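Putative N-acetylmuramoyl-L-alanine amidase,autolysin cwp6 (Peptoclostridium difficile, PDB 5J72) probably hydrolyses the bond between N-acetylmuramic acid and L-alanine in peptidoglycan as a zinc amidase, and carries three CWB2 domains that anchor it to the cell wall. Local coordinates at residues A[93-96]-A[100-103]; A[182-187]-A[376-381]; A[198-203]-A[223-228]; A[568-573]-A[626-631]; A[587-592]-A[599-604]. All coordinates share one frame; numbering follows the deposited sequence.

From the N terminus, contact 1 closes a short turn between helix 91-96 and the 3-10 segment before strand 106-113; both its segments belong to the N-terminal domain. Contact 2 spans a much longer excursion, bringing strand 184-187 of the first CWB2 domain against helix 375-387 of the third. Contact 3 falls within that excursion and joins two helices on one side of the sheet holding strand 184-187; L185 packs on E199, L200 and L203. In the amidase domain contact 4 ties helix 554-569 to helix 619-637, and contact 5, enclosed by it, ties segment 587-592 to strand 599-606. I629 touches V602 and C604, linking these two. No pair of loops crosses.

Contact 1 of 5, residues A[93-96]-A[100-103]; sequences DLES and NLKD
One face of the E95 carboxylate is turned to L101, with L101 CD1 4.2 Å from E95 OE1; a water stays close to the carboxylate plane, displaced slightly to the other side. This water donates to E95 OE1 at 2.7 Å and accepts from the backbone L101 N at 2.9 Å, so the exposed acid reaches the start of the 3-10 segment through a single bridging molecule. The E95 chain stays extended beyond CG (chi2 171°), which carries the carboxylate out along the helix flank to L101. The apolar half is buried. L101 CD2 rests against L94 CB at 4.1 Å and L94 CD1 at 4.2 Å, the two leucine side chains crossing at about a right angle. D103 N bonds back to N100 O at 2.9 Å, closing the turn that presents L101. N100 and D103 belong to a calcium site known for this protein, although no calcium is bound there in this chain. The pair packs the end of helix 91-96 onto the loop leading to strand 106-113, and strand 72-82 lies against both leucines: I78 touches L94, and L75 touches L101.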
# COMPACT_ATOMS: atom_id res chain seq x y z
N ASP A 93 4.98 -20.84 -37.39
CA ASP A 93 6.40 -20.43 -37.43
C ASP A 93 6.84 -20.08 -36.02
O ASP A 93 7.95 -20.43 -35.61
CB ASP A 93 6.58 -19.13 -38.28
CG ASP A 93 6.17 -19.35 -39.73
OD1 ASP A 93 5.76 -18.35 -40.41
OD2 ASP A 93 6.25 -20.49 -40.20
N LEU A 94 6.00 -19.35 -35.28
CA LEU A 94 6.41 -18.95 -33.93
C LEU A 94 6.61 -20.20 -33.02
O LEU A 94 7.56 -20.21 -32.22
CB LEU A 94 5.39 -18.01 -33.32
CG LEU A 94 5.29 -16.67 -34.01
CD1 LEU A 94 4.08 -15.93 -33.49
CD2 LEU A 94 6.51 -15.90 -33.71
N GLU A 95 5.76 -21.20 -33.15
CA GLU A 95 5.89 -22.44 -32.38
C GLU A 95 7.14 -23.19 -32.83
O GLU A 95 7.78 -23.83 -32.00
CB GLU A 95 4.66 -23.31 -32.56
CG GLU A 95 3.48 -22.73 -31.81
CD GLU A 95 2.17 -23.44 -32.13
OE1 GLU A 95 1.25 -23.34 -31.32
OE2 GLU A 95 2.06 -24.09 -33.21
N SER A 96 7.50 -23.09 -34.14
CA SER A 96 8.71 -23.75 -34.66
C SER A 96 9.95 -23.08 -34.06
O SER A 96 11.01 -23.69 -34.02
CB SER A 96 8.79 -23.59 -36.19
OG SER A 96 7.79 -24.46 -36.68
N ASN A 100 5.70 -20.93 -26.79
CA ASN A 100 4.46 -21.59 -26.46
C ASN A 100 3.46 -20.42 -26.42
O ASN A 100 3.46 -19.65 -25.45
CB ASN A 100 4.50 -22.26 -25.13
CG ASN A 100 3.22 -23.00 -24.90
OD1 ASN A 100 2.47 -22.68 -23.97
ND2 ASN A 100 2.85 -23.97 -25.72
N LEU A 101 2.63 -20.26 -27.45
CA LEU A 101 1.81 -19.04 -27.54
C LEU A 101 0.84 -18.79 -26.41
O LEU A 101 0.55 -17.63 -26.13
CB LEU A 101 1.07 -19.05 -28.90
CG LEU A 101 2.09 -19.09 -30.05
CD1 LEU A 101 1.33 -19.15 -31.33
CD2 LEU A 101 2.98 -17.87 -29.99
N LYS A 102 0.36 -19.83 -25.72
CA LYS A 102 -0.52 -19.56 -24.63
C LYS A 102 0.19 -18.80 -23.50
O LYS A 102 -0.50 -18.18 -22.67
CB LYS A 102 -1.09 -20.86 -24.04
CG LYS A 102 -2.28 -21.41 -24.89
CD LYS A 102 -3.71 -21.04 -24.31
CE LYS A 102 -4.68 -20.55 -25.41
NZ LYS A 102 -5.83 -19.68 -24.90
N ASP A 103 1.52 -18.85 -23.46
CA ASP A 103 2.19 -18.09 -22.41
C ASP A 103 1.94 -16.57 -22.56
O ASP A 103 2.21 -15.81 -21.60
CB ASP A 103 3.72 -18.23 -22.54
CG ASP A 103 4.22 -19.62 -22.27
OD1 ASP A 103 5.38 -19.88 -22.57
OD2 ASP A 103 3.44 -20.46 -21.75
O HOH W 1 1.95 -22.74 -28.82

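Contact 2 of 5, residues A[182-187]-A[376-381]; sequences APILLA and DSITAG
T379 faces I184 and L186 with its methyl because chi1 of 57° sets OG1 between the backbone N and the carbonyl carbon, leaving CG2 beside the N and directed at the strand. In I184, chi1 of -73° places CG2 anti to the backbone N, towards T379, and sends the CG1-CD1 arm past it to I378. The threonine methyl is the common point of contact. L186 CD2 lies 3.8 Å from T379 CG2, with the leucine side chain set across the threonine. From the other residue, I184 O lies 3.9 Å and I184 CG2 4.1 Å from T379 CG2. Further along, I184 CD1 ends 3.8 Å from I378 O and 4.1 Å from I378 CG2. One water crosses the buried seam, accepting from I184 N at 2.9 Å and donating to T379 O, so a strand amide and a helix carbonyl are both supplied. T379 OG1 turns back to its own helix, making a weak hydrogen bond to V375 O. Strand 184-187 and helix 376-381 run at 141° to each other. The strand is an outermost one of its parallel sheet, bonded to strand 158-163, and helix 140-151 closes one flank through A144 and I147 on T379 and F141 on L186. The contact thus joins the first CWB2 domain to the third.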
# COMPACT_ATOMS: atom_id res chain seq x y z
N ALA A 182 12.85 -10.29 -12.42
CA ALA A 182 12.79 -11.65 -11.91
C ALA A 182 11.83 -11.77 -10.73
O ALA A 182 11.64 -10.81 -10.01
CB ALA A 182 14.17 -12.03 -11.38
N PRO A 183 11.24 -12.94 -10.55
CA PRO A 183 10.37 -13.12 -9.41
C PRO A 183 11.23 -13.51 -8.17
O PRO A 183 12.40 -13.94 -8.31
CB PRO A 183 9.50 -14.31 -9.81
CG PRO A 183 10.45 -15.17 -10.65
CD PRO A 183 11.26 -14.12 -11.46
N ILE A 184 10.63 -13.39 -7.00
CA ILE A 184 11.28 -13.83 -5.78
C ILE A 184 10.52 -15.11 -5.37
O ILE A 184 9.28 -15.11 -5.24
CB ILE A 184 11.14 -12.77 -4.68
CG1 ILE A 184 12.05 -11.57 -5.01
CG2 ILE A 184 11.41 -13.47 -3.30
CD1 ILE A 184 11.83 -10.29 -4.12
N LEU A 185 11.24 -16.22 -5.20
CA LEU A 185 10.60 -17.43 -4.68
C LEU A 185 11.22 -17.68 -3.27
O LEU A 185 12.24 -17.10 -2.94
CB LEU A 185 10.87 -18.71 -5.55
CG LEU A 185 10.22 -18.61 -6.94
CD1 LEU A 185 10.60 -19.88 -7.77
CD2 LEU A 185 8.67 -18.40 -6.86
N LEU A 186 10.63 -18.58 -2.52
CA LEU A 186 11.08 -18.76 -1.14
C LEU A 186 11.69 -20.11 -0.80
O LEU A 186 11.23 -21.15 -1.29
CB LEU A 186 9.83 -18.57 -0.24
CG LEU A 186 9.11 -17.23 -0.46
CD1 LEU A 186 7.85 -17.18 0.38
CD2 LEU A 186 10.04 -16.07 -0.16
N ALA A 187 12.70 -20.07 0.07
CA ALA A 187 13.42 -21.25 0.54
C ALA A 187 13.34 -21.33 2.10
O ALA A 187 12.91 -20.37 2.75
CB ALA A 187 14.87 -21.11 0.19
N ASP A 376 4.40 -11.73 2.13
CA ASP A 376 3.56 -11.64 0.93
C ASP A 376 3.84 -10.34 0.20
O ASP A 376 3.72 -10.30 -1.02
CB ASP A 376 2.07 -11.73 1.30
CG ASP A 376 1.59 -13.18 1.53
OD1 ASP A 376 2.40 -14.13 1.30
OD2 ASP A 376 0.44 -13.36 1.96
N SER A 377 4.17 -9.25 0.95
CA SER A 377 4.44 -7.97 0.25
C SER A 377 5.81 -8.07 -0.42
O SER A 377 6.05 -7.45 -1.45
CB SER A 377 4.45 -6.81 1.24
OG SER A 377 3.10 -6.60 1.66
N ILE A 378 6.73 -8.85 0.18
CA ILE A 378 8.06 -9.01 -0.46
C ILE A 378 7.90 -9.78 -1.79
O ILE A 378 8.41 -9.34 -2.80
CB ILE A 378 9.00 -9.84 0.47
CG1 ILE A 378 9.43 -8.99 1.66
CG2 ILE A 378 10.28 -10.22 -0.28
CD1 ILE A 378 10.16 -9.85 2.67
N THR A 379 7.15 -10.90 -1.77
CA THR A 379 7.05 -11.64 -3.05
C THR A 379 6.17 -10.89 -4.06
O THR A 379 6.36 -11.04 -5.25
CB THR A 379 6.55 -13.05 -2.80
OG1 THR A 379 5.28 -12.97 -2.12
CG2 THR A 379 7.57 -13.85 -1.98
N ALA A 380 5.22 -10.06 -3.60
CA ALA A 380 4.41 -9.30 -4.56
C ALA A 380 5.21 -8.16 -5.14
O ALA A 380 4.89 -7.65 -6.20
CB ALA A 380 3.17 -8.74 -3.83
N GLY A 381 6.27 -7.74 -4.43
CA GLY A 381 7.02 -6.55 -4.87
C GLY A 381 7.49 -6.54 -6.31
O GLY A 381 7.29 -5.54 -7.01
O HOH W 2 7.97 -12.20 -7.22

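Contact 3 of 5, residues A[198-203]-A[223-228]; sequences AELKRL and SQIKSA
K201 reaches across to A228 and ends in the hydrogen bond that joins the two helices: K201 NZ donates to A228 O at 2.9 Å. The nitrogen lies in the carbonyl plane, on a lone pair, with a C=O...N angle of 134°. The lysine chain runs extended until chi4 (-71°), where a bend turns NZ onto the oxygen; its methylenes lie alongside, with K201 CG 3.6 Å from A228 O. On the buried side L200 CD1 touches I225 CG2 at 4.2 Å, the two side chains meeting at a slant. A228 points its small methyl towards helix 198-203 beside this pair.

Away from the contact, E199 and R202 lock the other side of helix 198-203. R202 grips the carboxylate side-on, NE to E199 OE1 at 2.9 Å and NH1 to E199 OE2 at 2.8 Å. Each oxygen is met on its syn side but from somewhat out of the carboxylate plane, while the acid lies in the guanidinium plane. S148 OG also bonds E199 OE2, and the carbonyls of W152 and K153 take R202 NH1 and NH2. These bonds tie the helix to helix 140-151 and the loop after it, while L185 of strand 184-187 packs on L200.

The helix segments cross at -45° with axes 9.6 Å apart. A228 O is at the C-terminal end of helix 219-228, where the helix dipole would add negative character. A lysine ammonium there is therefore probably favourable, giving the seam an apolar inner part and, at its exposed edge, a hydrogen bond that is probably strengthened by charge.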
# COMPACT_ATOMS: atom_id res chain seq x y z
N ALA A 198 9.28 -27.05 -8.04
CA ALA A 198 8.56 -27.20 -9.30
C ALA A 198 8.51 -25.89 -10.06
O ALA A 198 8.54 -25.91 -11.30
CB ALA A 198 7.12 -27.71 -9.04
N GLU A 199 8.40 -24.74 -9.35
CA GLU A 199 8.34 -23.49 -10.10
C GLU A 199 9.73 -23.14 -10.65
O GLU A 199 9.82 -22.57 -11.73
CB GLU A 199 7.76 -22.36 -9.18
CG GLU A 199 7.68 -20.97 -9.87
CD GLU A 199 6.72 -20.95 -11.08
OE1 GLU A 199 6.01 -21.98 -11.33
OE2 GLU A 199 6.67 -19.90 -11.77
N LEU A 200 10.83 -23.41 -9.90
CA LEU A 200 12.16 -23.20 -10.43
C LEU A 200 12.28 -24.05 -11.74
O LEU A 200 12.77 -23.57 -12.75
CB LEU A 200 13.28 -23.71 -9.47
CG LEU A 200 13.55 -22.81 -8.26
CD1 LEU A 200 14.47 -23.50 -7.33
CD2 LEU A 200 14.17 -21.50 -8.77
N LYS A 201 11.82 -25.30 -11.72
CA LYS A 201 11.91 -26.08 -12.97
C LYS A 201 11.08 -25.47 -14.11
O LYS A 201 11.54 -25.40 -15.28
CB LYS A 201 11.36 -27.53 -12.72
CG LYS A 201 12.35 -28.35 -11.87
CD LYS A 201 11.76 -29.82 -11.67
CE LYS A 201 12.75 -30.77 -10.98
NZ LYS A 201 13.93 -31.16 -11.86
N ARG A 202 9.89 -25.03 -13.79
CA ARG A 202 9.01 -24.45 -14.82
C ARG A 202 9.61 -23.17 -15.42
O ARG A 202 9.53 -22.99 -16.63
CB ARG A 202 7.62 -24.08 -14.18
CG ARG A 202 6.53 -23.88 -15.26
CD ARG A 202 5.27 -23.20 -14.65
NE ARG A 202 5.56 -21.86 -14.15
CZ ARG A 202 5.69 -20.80 -14.95
NH1 ARG A 202 6.01 -19.62 -14.43
NH2 ARG A 202 5.51 -20.92 -16.27
N LEU A 203 10.20 -22.31 -14.58
CA LEU A 203 10.79 -21.02 -15.08
C LEU A 203 12.04 -21.25 -15.92
O LEU A 203 12.42 -20.34 -16.65
CB LEU A 203 11.23 -20.11 -13.88
CG LEU A 203 10.01 -19.60 -13.07
CD1 LEU A 203 10.45 -19.03 -11.73
CD2 LEU A 203 9.31 -18.50 -13.85
N SER A 223 22.23 -26.90 -2.50
CA SER A 223 22.23 -28.17 -3.24
C SER A 223 20.89 -28.55 -3.64
O SER A 223 20.75 -29.09 -4.74
CB SER A 223 22.84 -29.31 -2.41
OG SER A 223 24.10 -28.86 -1.94
N GLN A 224 19.87 -28.32 -2.83
CA GLN A 224 18.54 -28.74 -3.31
C GLN A 224 18.07 -27.85 -4.51
O GLN A 224 17.34 -28.32 -5.37
CB GLN A 224 17.48 -28.67 -2.22
CG GLN A 224 17.71 -29.71 -1.14
CD GLN A 224 16.47 -29.87 -0.27
OE1 GLN A 224 15.39 -29.38 -0.57
NE2 GLN A 224 16.62 -30.55 0.86
N ILE A 225 18.50 -26.59 -4.54
CA ILE A 225 18.12 -25.73 -5.67
C ILE A 225 18.80 -26.30 -6.91
O ILE A 225 18.14 -26.47 -7.93
CB ILE A 225 18.62 -24.31 -5.37
CG1 ILE A 225 17.70 -23.67 -4.24
CG2 ILE A 225 18.61 -23.44 -6.67
CD1 ILE A 225 18.30 -22.36 -3.74
N LYS A 226 20.11 -26.60 -6.83
CA LYS A 226 20.79 -27.12 -8.06
C LYS A 226 20.26 -28.49 -8.46
O LYS A 226 20.36 -28.87 -9.64
CB LYS A 226 22.30 -27.17 -7.85
CG LYS A 226 22.87 -25.78 -7.73
CD LYS A 226 24.34 -25.87 -7.36
CE LYS A 226 25.04 -24.67 -7.89
NZ LYS A 226 26.29 -24.37 -7.16
N SER A 227 19.68 -29.25 -7.53
CA SER A 227 19.11 -30.54 -7.92
C SER A 227 17.89 -30.30 -8.68
O SER A 227 17.53 -31.11 -9.53
CB SER A 227 18.74 -31.39 -6.71
OG SER A 227 19.96 -31.92 -6.23
N ALA A 228 17.21 -29.21 -8.39
CA ALA A 228 16.01 -28.93 -9.15
C ALA A 228 16.37 -28.45 -10.53
O ALA A 228 15.83 -28.97 -11.51
CB ALA A 228 15.15 -27.85 -8.44

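Contact 4 of 5, residues A[568-573]-A[626-631]; sequences EKFNMK and GTQIGI
Q628 meets K569 and F570 in the close-packed part of this contact, one face of its amide turned to the lysine chain. K569 CB approaches Q628 CG to 4.0 Å and K569 CE approaches Q628 NE2 to 4.0 Å, the two side chains lying roughly perpendicular. The K569 CG to Q628 CD approach is too short to be trusted. At the inner end, Q628 CG lies at the edge of the F570 ring, near its plane, 4.5 Å from F570 CE2. Q628 bends at chi2 (-51°), which turns an amide face towards the lysine chain while CG stays beside the ring.

The outer side is looser and wetter. The nearest side-chain carbon of E568 is CB, 4.3 Å from Q628 NE2; its acid end works through a water that donates to E568 OE1 at 2.7 Å and accepts from Q628 NE2 at 3.0 Å. The same two groups hold stronger partners on the preceding turn: R565 forms a salt bridge with E568 OE1, and Q628 NE2 donates to R565 O. The buried amide nitrogen therefore serves two acceptors, a helix carbonyl and the water, which fixes the turn of the amide. E568 and K569 themselves are exposed.

The contact sits near the C-terminal end of helix 554-569, ahead of strand 574-578. Helix 619-637 packs against helix 554-569 and F570, with T624 and M625 on F570, and I629 on I562 and I566. On another flank that helix meets helix 477-494, where T627 touches Y491 and G626 O bonds T488 OG1.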
# COMPACT_ATOMS: atom_id res chain seq x y z
N GLU A 568 -7.01 6.72 31.75
CA GLU A 568 -6.12 5.56 32.00
C GLU A 568 -4.76 5.77 31.33
O GLU A 568 -3.80 5.15 31.78
CB GLU A 568 -6.80 4.23 31.50
CG GLU A 568 -7.97 3.86 32.41
CD GLU A 568 -8.67 2.52 32.07
OE1 GLU A 568 -8.33 1.89 31.04
OE2 GLU A 568 -9.58 2.11 32.87
N LYS A 569 -4.62 6.63 30.27
CA LYS A 569 -3.32 6.81 29.58
C LYS A 569 -2.83 8.21 29.60
O LYS A 569 -1.73 8.47 29.15
CB LYS A 569 -3.39 6.45 28.07
CG LYS A 569 -3.86 5.06 27.80
CD LYS A 569 -2.77 4.05 28.02
CE LYS A 569 -3.41 2.87 28.68
NZ LYS A 569 -2.57 1.65 28.60
N PHE A 570 -3.64 9.12 30.07
CA PHE A 570 -3.27 10.51 30.06
C PHE A 570 -3.49 11.15 31.44
O PHE A 570 -4.64 11.19 31.88
CB PHE A 570 -4.17 11.26 29.01
CG PHE A 570 -3.83 10.87 27.60
CD1 PHE A 570 -2.76 11.46 26.94
CD2 PHE A 570 -4.54 9.90 26.94
CE1 PHE A 570 -2.40 11.06 25.65
CE2 PHE A 570 -4.18 9.50 25.64
CZ PHE A 570 -3.11 10.09 25.02
N ASN A 571 -2.44 11.66 32.10
CA ASN A 571 -2.65 12.27 33.41
C ASN A 571 -3.04 13.73 33.24
O ASN A 571 -2.22 14.61 33.49
CB ASN A 571 -1.38 12.19 34.31
CG ASN A 571 -1.71 12.44 35.78
N MET A 572 -4.28 13.98 32.81
CA MET A 572 -4.82 15.33 32.62
C MET A 572 -5.90 15.58 33.63
O MET A 572 -6.45 14.63 34.18
CB MET A 572 -5.45 15.49 31.22
CG MET A 572 -4.44 15.48 30.11
SD MET A 572 -5.31 15.57 28.51
CE MET A 572 -3.96 15.02 27.31
N LYS A 573 -6.24 16.83 33.88
CA LYS A 573 -7.29 17.08 34.84
C LYS A 573 -8.62 16.49 34.37
O LYS A 573 -9.01 16.62 33.20
CB LYS A 573 -7.44 18.58 35.10
CG LYS A 573 -8.61 18.90 36.05
CD LYS A 573 -8.56 20.37 36.51
CE LYS A 573 -8.42 21.31 35.34
NZ LYS A 573 -8.25 22.72 35.79
N GLY A 626 -6.79 8.53 20.32
CA GLY A 626 -7.92 7.98 19.58
C GLY A 626 -8.25 6.55 20.01
O GLY A 626 -9.42 6.16 20.08
N THR A 627 -7.21 5.76 20.22
CA THR A 627 -7.44 4.38 20.64
C THR A 627 -8.26 4.33 21.98
O THR A 627 -9.22 3.55 22.08
CB THR A 627 -6.09 3.71 20.93
OG1 THR A 627 -5.35 3.72 19.68
CG2 THR A 627 -6.32 2.21 21.47
N GLN A 628 -7.87 5.13 22.98
CA GLN A 628 -8.60 5.13 24.27
C GLN A 628 -10.06 5.52 24.06
O GLN A 628 -10.99 4.94 24.65
CB GLN A 628 -7.93 6.08 25.25
CG GLN A 628 -6.49 5.69 25.63
CD GLN A 628 -6.42 4.23 26.07
OE1 GLN A 628 -5.86 3.37 25.38
NE2 GLN A 628 -7.04 3.89 27.23
N ILE A 629 -10.29 6.52 23.18
CA ILE A 629 -11.65 6.86 22.93
C ILE A 629 -12.38 5.67 22.32
O ILE A 629 -13.52 5.40 22.67
CB ILE A 629 -11.73 8.12 22.00
CG1 ILE A 629 -11.16 9.35 22.76
CG2 ILE A 629 -13.18 8.33 21.54
CD1 ILE A 629 -10.99 10.66 21.83
N GLY A 630 -11.69 4.93 21.37
CA GLY A 630 -12.34 3.79 20.75
C GLY A 630 -12.63 2.71 21.82
O GLY A 630 -13.67 2.04 21.75
N ILE A 631 -11.72 2.54 22.76
CA ILE A 631 -11.95 1.48 23.80
C ILE A 631 -13.19 1.90 24.63
O ILE A 631 -14.05 1.05 24.91
CB ILE A 631 -10.71 1.32 24.71
CG1 ILE A 631 -9.52 0.67 23.91
CG2 ILE A 631 -11.08 0.34 25.94
CD1 ILE A 631 -8.16 0.90 24.62
O HOH W 3 -6.79 1.37 28.86

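Contact 5 of 5, residues A[587-592]-A[599-604]; sequences DYLYVL and AILVEC
Beside the zinc site of the amidase domain, the start of helix 590-593 is packed onto strand 599-606 by L589, V591 and L592. L589 occupies the N-cap position, and its carbonyl accepts from L592 N at 3.0 Å, closing the first turn. Its CD1 meets L601 CD1 at 4.0 Å, one side chain set across the other. L601 reaches that position with CG anti to the backbone N (chi1 -176°), beside its own carbonyl carbon. V591 CG2 lies 4.4 Å from L601 CD1, so two side chains converge on one methyl. Nearer the start of the strand, A599 CB abuts V591 O at 3.6 Å and L592 CD1 at 4.1 Å. A599 O is buried with no hydrogen-bond partner in the model, covered by L592 CG at 3.8 Å, while V591 O is bonded by N595 ND2. The side chain of L601 also touches H530, a zinc ligand, and is about 6 Å from the zinc ion. L601 thus belongs to the second shell of the zinc site, with L589 and V591 packed behind it. Strand 599-606 runs between 525-532, parallel, and 541-544, antiparallel, while helix 511-521 supports V591 through L511 and T515.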
# COMPACT_ATOMS: atom_id res chain seq x y z
N ASP A 587 -30.45 20.64 24.46
CA ASP A 587 -28.98 20.66 24.45
C ASP A 587 -28.47 21.79 23.59
O ASP A 587 -29.04 22.07 22.52
CB ASP A 587 -28.44 19.33 23.85
CG ASP A 587 -28.73 18.16 24.79
OD1 ASP A 587 -28.21 18.17 25.88
OD2 ASP A 587 -29.49 17.26 24.40
N TYR A 588 -27.45 22.41 24.05
CA TYR A 588 -26.83 23.52 23.35
C TYR A 588 -26.13 23.05 22.04
O TYR A 588 -26.24 23.72 21.01
CB TYR A 588 -25.80 24.06 24.28
CG TYR A 588 -24.91 25.11 23.67
CD1 TYR A 588 -23.62 24.80 23.27
CD2 TYR A 588 -25.35 26.41 23.49
CE1 TYR A 588 -22.79 25.76 22.73
CE2 TYR A 588 -24.53 27.38 22.95
CZ TYR A 588 -23.24 27.06 22.57
OH TYR A 588 -22.42 28.02 22.06
N LEU A 589 -25.40 21.93 22.11
CA LEU A 589 -24.66 21.43 20.94
C LEU A 589 -25.58 20.86 19.91
O LEU A 589 -26.37 19.94 20.16
CB LEU A 589 -23.63 20.34 21.42
CG LEU A 589 -22.53 20.90 22.25
CD1 LEU A 589 -21.81 19.73 22.95
CD2 LEU A 589 -21.53 21.71 21.42
N TYR A 590 -25.48 21.39 18.70
CA TYR A 590 -26.29 20.92 17.58
C TYR A 590 -26.21 19.41 17.40
O TYR A 590 -27.25 18.75 17.20
CB TYR A 590 -25.77 21.62 16.28
CG TYR A 590 -26.70 21.45 15.09
CD1 TYR A 590 -26.83 20.21 14.46
CD2 TYR A 590 -27.47 22.51 14.62
CE1 TYR A 590 -27.70 20.04 13.40
CE2 TYR A 590 -28.35 22.34 13.56
CZ TYR A 590 -28.47 21.10 12.95
OH TYR A 590 -29.33 20.91 11.91
N VAL A 591 -24.98 18.82 17.50
CA VAL A 591 -24.95 17.34 17.17
C VAL A 591 -25.58 16.50 18.27
O VAL A 591 -25.80 15.30 18.06
CB VAL A 591 -23.51 16.87 16.85
CG1 VAL A 591 -23.01 17.63 15.61
CG2 VAL A 591 -22.56 17.11 18.03
N LEU A 592 -25.86 17.12 19.43
CA LEU A 592 -26.54 16.39 20.50
C LEU A 592 -28.06 16.64 20.36
O LEU A 592 -28.85 15.73 20.28
CB LEU A 592 -26.04 16.90 21.88
CG LEU A 592 -24.93 16.04 22.50
CD1 LEU A 592 -23.76 15.92 21.56
CD2 LEU A 592 -24.49 16.62 23.81
N ALA A 599 -25.52 10.40 21.40
CA ALA A 599 -24.44 11.25 20.91
C ALA A 599 -23.74 11.94 22.00
O ALA A 599 -24.37 12.34 22.97
CB ALA A 599 -25.04 12.32 19.97
N ILE A 600 -22.42 12.09 21.90
CA ILE A 600 -21.62 12.79 22.88
C ILE A 600 -20.59 13.59 22.13
O ILE A 600 -20.35 13.34 20.93
CB ILE A 600 -20.85 11.88 23.85
CG1 ILE A 600 -19.97 10.88 23.00
CG2 ILE A 600 -21.87 11.07 24.75
CD1 ILE A 600 -19.01 10.12 23.85
N LEU A 601 -19.96 14.51 22.82
CA LEU A 601 -18.91 15.31 22.24
C LEU A 601 -17.76 15.32 23.18
O LEU A 601 -17.84 15.81 24.31
CB LEU A 601 -19.36 16.73 21.88
CG LEU A 601 -18.32 17.62 21.17
CD1 LEU A 601 -19.06 18.61 20.29
CD2 LEU A 601 -17.42 18.39 22.10
N VAL A 602 -16.64 14.78 22.72
CA VAL A 602 -15.43 14.67 23.51
C VAL A 602 -14.53 15.83 23.28
O VAL A 602 -14.19 16.11 22.14
CB VAL A 602 -14.66 13.37 23.11
CG1 VAL A 602 -13.38 13.22 23.94
CG2 VAL A 602 -15.57 12.15 23.26
N GLU A 603 -14.12 16.55 24.38
CA GLU A 603 -13.12 17.61 24.26
C GLU A 603 -11.89 16.95 24.82
O GLU A 603 -11.67 16.98 26.05
CB GLU A 603 -13.50 18.82 25.11
CG GLU A 603 -14.78 19.45 24.59
CD GLU A 603 -14.48 20.45 23.45
OE1 GLU A 603 -13.33 20.54 23.02
OE2 GLU A 603 -15.42 21.13 23.02
N CYS A 604 -11.08 16.30 23.93
CA CYS A 604 -9.92 15.50 24.34
C CYS A 604 -8.96 16.14 25.30
O CYS A 604 -8.45 15.49 26.21
CB CYS A 604 -9.14 15.07 23.09
SG CYS A 604 -10.18 14.20 21.89